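Glutamate ABC superfamily ATP binding cassette transporter, binding protein (PDB 5EYF) binds glutamate and probably delivers it to an ABC transporter for uptake, as a solute-binding protein of family 3. Local coordinates at residues T14-I18 with I53-K59. Residues are numbered along the deposited sequence; the frame is centred on the assembly and turned at random.
Sequences TNEII and ILGDNGK
Glu16 and Lys59 pair as parallel strand neighbours, their CA atoms 4.5 Å apart, and two backbone hydrogen bonds fix the register. Lys59 N donates to Asn15 O at 2.9 Å, and Ile17 N donates to Lys59 O at 3.0 Å. Both bonds are fairly straight, with N-H...O angles of 157° and 160°. Glu16 CA adds a C-H...O contact to the same Lys59 O.

Asn15 has a positive phi where the chain leaves helix 7-14. Its CG stands anti to the backbone N (chi1 -162°), which carries the amide out to the turn of residues 55-58. There Asn15 ND2 makes a weak, bent hydrogen bond to Asn57 O at 3.0 Å. That turn is type I and is closed by a bond from Gly58 N to Gly55 O. Gly58 is buried, with its CA 3.9 Å from Asn15 OD1.

Leu54 comes from the end of helix 41-54. Its CD1 methyl rests on the backbone between Asn15 and Glu16, 3.6 Å from Asn15 C, and also meets Ile17 CG1. Ile17 CD1 touches Ile53 CD1 at 3.9 Å, the two side chains crossing at about a right angle. Glu16 and Lys59 put their side chains on the same face of the sheet. Lys59 CB lies 3.4 Å from Asn15 O, and the chain beyond leads away.

Strand 16-21, helix 41-54 and strand 59-64 form a beta-alpha-beta crossover, with three short antiparallel strands inserted before the helix. The strand order 2-1-3 is consistent with a lobe of the periplasmic binding protein fold, and the contact lies away from the glutamate site. Strand 59-64 is outermost of the three in this chain. Lys51 NZ donates hydrogen bonds to the carbonyl oxygens of Asp56 and Gly58. Helix 7-14 lies against Ile53 and Leu54, while Phe211 of helix 209-225 packs on both Ile17 and Ile53.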
ATOM      1  N   THR B  14      29.603  19.605  -6.702  1.00 28.01           N
ATOM      2  CA  THR B  14      30.124  18.280  -6.378  1.00 28.53           C
ATOM      3  C   THR B  14      29.709  17.194  -7.351  1.00 28.44           C
ATOM      4  O   THR B  14      30.354  16.136  -7.376  1.00 27.80           O
ATOM      5  CB  THR B  14      29.709  17.841  -4.975  1.00 27.19           C
ATOM      6  OG1 THR B  14      28.294  17.583  -4.935  1.00 28.12           O
ATOM      7  CG2 THR B  14      30.046  18.911  -3.967  1.00 27.85           C
ATOM      8  N   ASN B  15      28.662  17.428  -8.139  1.00 28.12           N
ATOM      9  CA  ASN B  15      28.147  16.448  -9.091  1.00 27.94           C
ATOM     10  C   ASN B  15      27.859  15.106  -8.415  1.00 28.26           C
ATOM     11  O   ASN B  15      28.109  14.034  -8.974  1.00 28.26           O
ATOM     12  CB  ASN B  15      29.103  16.273 -10.270  1.00 28.34           C
ATOM     13  CG  ASN B  15      28.427  15.620 -11.437  1.00 30.63           C
ATOM     14  OD1 ASN B  15      27.232  15.846 -11.685  1.00 31.35           O
ATOM     15  ND2 ASN B  15      29.159  14.758 -12.133  1.00 33.44           N
ATOM     16  N   GLU B  16      27.291  15.170  -7.215  0.52 26.58           N
ATOM     17  CA  GLU B  16      27.125  13.987  -6.378  0.52 26.25           C
ATOM     18  C   GLU B  16      25.853  14.124  -5.550  0.52 25.35           C
ATOM     19  O   GLU B  16      25.463  15.230  -5.167  0.52 25.56           O
ATOM     20  CB  GLU B  16      28.351  13.808  -5.463  0.52 27.79           C
ATOM     21  CG  GLU B  16      28.426  12.497  -4.669  0.52 29.45           C
ATOM     22  CD  GLU B  16      29.602  12.492  -3.695  0.52 31.51           C
ATOM     23  OE1 GLU B  16      29.676  13.414  -2.851  0.52 32.83           O
ATOM     24  OE2 GLU B  16      30.471  11.593  -3.785  0.52 31.97           O
ATOM     25  N   ILE B  17      25.198  12.988  -5.293  1.00 23.78           N
ATOM     26  CA  ILE B  17      24.174  12.889  -4.261  1.00 22.78           C
ATOM     27  C   ILE B  17      24.598  11.799  -3.285  1.00 21.50           C
ATOM     28  O   ILE B  17      25.065  10.734  -3.702  1.00 23.17           O
ATOM     29  CB  ILE B  17      22.786  12.577  -4.841  1.00 22.90           C
ATOM     30  CG1 ILE B  17      22.365  13.695  -5.790  1.00 25.59           C
ATOM     31  CG2 ILE B  17      21.753  12.355  -3.694  1.00 22.31           C
ATOM     32  CD1 ILE B  17      21.080  13.382  -6.473  1.00 25.96           C
ATOM     33  N   ILE B  18      24.463  12.078  -1.987  1.00 21.80           N
ATOM     34  CA  ILE B  18      24.884  11.176  -0.920  1.00 22.12           C
ATOM     35  C   ILE B  18      23.643  10.546  -0.302  1.00 20.58           C
ATOM     36  O   ILE B  18      22.793  11.248   0.259  1.00 22.16           O
ATOM     37  CB  ILE B  18      25.690  11.915   0.152  1.00 23.51           C
ATOM     38  CG1 ILE B  18      26.878  12.659  -0.478  1.00 25.24           C
ATOM     39  CG2 ILE B  18      26.166  10.928   1.207  1.00 24.09           C
ATOM     40  CD1 ILE B  18      27.699  13.419   0.512  1.00 28.55           C
ATOM     41  N   ILE B  53      18.562  13.183 -12.000  1.00 21.00           N
ATOM     42  CA  ILE B  53      18.716  14.536 -11.481  1.00 21.53           C
ATOM     43  C   ILE B  53      19.947  15.197 -12.075  1.00 23.03           C
ATOM     44  O   ILE B  53      19.895  16.340 -12.560  1.00 24.72           O
ATOM     45  CB  ILE B  53      18.775  14.515  -9.939  1.00 19.79           C
ATOM     46  CG1 ILE B  53      17.471  13.963  -9.376  1.00 20.85           C
ATOM     47  CG2 ILE B  53      19.125  15.921  -9.364  1.00 20.30           C
ATOM     48  CD1 ILE B  53      17.444  13.922  -7.837  1.00 20.43           C
ATOM     49  N   LEU B  54      21.077  14.493 -12.037  1.00 22.39           N
ATOM     50  CA  LEU B  54      22.362  15.059 -12.408  1.00 23.56           C
ATOM     51  C   LEU B  54      22.766  14.744 -13.834  1.00 24.65           C
ATOM     52  O   LEU B  54      23.709  15.361 -14.342  1.00 26.90           O
ATOM     53  CB  LEU B  54      23.446  14.534 -11.465  1.00 23.62           C
ATOM     54  CG  LEU B  54      23.244  14.839  -9.982  1.00 24.04           C
ATOM     55  CD1 LEU B  54      24.439  14.324  -9.162  1.00 23.75           C
ATOM     56  CD2 LEU B  54      23.024  16.352  -9.760  1.00 24.32           C
ATOM     57  N   GLY B  55      22.109  13.800 -14.477  1.00 24.85           N
ATOM     58  CA  GLY B  55      22.517  13.396 -15.804  1.00 24.78           C
ATOM     59  C   GLY B  55      23.499  12.246 -15.776  1.00 27.74           C
ATOM     60  O   GLY B  55      23.839  11.684 -14.727  1.00 27.10           O
ATOM     61  N   ASP B  56      23.972  11.922 -16.983  1.00 31.03           N
ATOM     62  CA  ASP B  56      24.707  10.685 -17.250  1.00 34.44           C
ATOM     63  C   ASP B  56      25.856  10.454 -16.288  1.00 33.17           C
ATOM     64  O   ASP B  56      26.079   9.324 -15.838  1.00 33.29           O
ATOM     65  CB  ASP B  56      25.280  10.700 -18.667  1.00 37.66           C
ATOM     66  CG  ASP B  56      24.274  10.315 -19.710  1.00 41.74           C
ATOM     67  OD1 ASP B  56      23.179   9.829 -19.339  1.00 42.63           O
ATOM     68  OD2 ASP B  56      24.604  10.489 -20.904  1.00 42.14           O
ATOM     69  N   ASN B  57      26.659  11.487 -16.030  1.00 32.04           N
ATOM     70  CA  ASN B  57      27.858  11.299 -15.228  1.00 33.10           C
ATOM     71  C   ASN B  57      27.672  11.707 -13.775  1.00 31.37           C
ATOM     72  O   ASN B  57      28.664  11.905 -13.065  1.00 32.74           O
ATOM     73  CB  ASN B  57      29.039  12.053 -15.836  1.00 37.83           C
ATOM     74  CG  ASN B  57      28.967  13.538 -15.595  1.00 42.29           C
ATOM     75  OD1 ASN B  57      27.890  14.124 -15.608  1.00 44.42           O
ATOM     76  ND2 ASN B  57      30.123  14.158 -15.347  1.00 43.55           N
ATOM     77  N   GLY B  58      26.430  11.812 -13.309  1.00 28.06           N
ATOM     78  CA  GLY B  58      26.206  12.107 -11.904  1.00 27.59           C
ATOM     79  C   GLY B  58      26.716  10.981 -11.016  1.00 26.74           C
ATOM     80  O   GLY B  58      26.592   9.800 -11.338  1.00 27.14           O
ATOM     81  N   LYS B  59      27.289  11.352  -9.880  1.00 24.55           N
ATOM     82  CA  LYS B  59      27.874  10.366  -8.988  1.00 25.48           C
ATOM     83  C   LYS B  59      26.988  10.089  -7.783  1.00 26.07           C
ATOM     84  O   LYS B  59      26.272  10.965  -7.294  1.00 24.92           O
ATOM     85  CB  LYS B  59      29.245  10.820  -8.494  1.00 28.60           C
ATOM     86  CG  LYS B  59      30.289  10.887  -9.573  0.94 30.82           C
ATOM     87  CD  LYS B  59      31.569  11.466  -8.996  0.60 34.61           C
ATOM     88  CE  LYS B  59      32.246  10.510  -8.016  0.39 38.99           C
ATOM     89  NZ  LYS B  59      33.018   9.430  -8.705  0.41 41.30           N
TER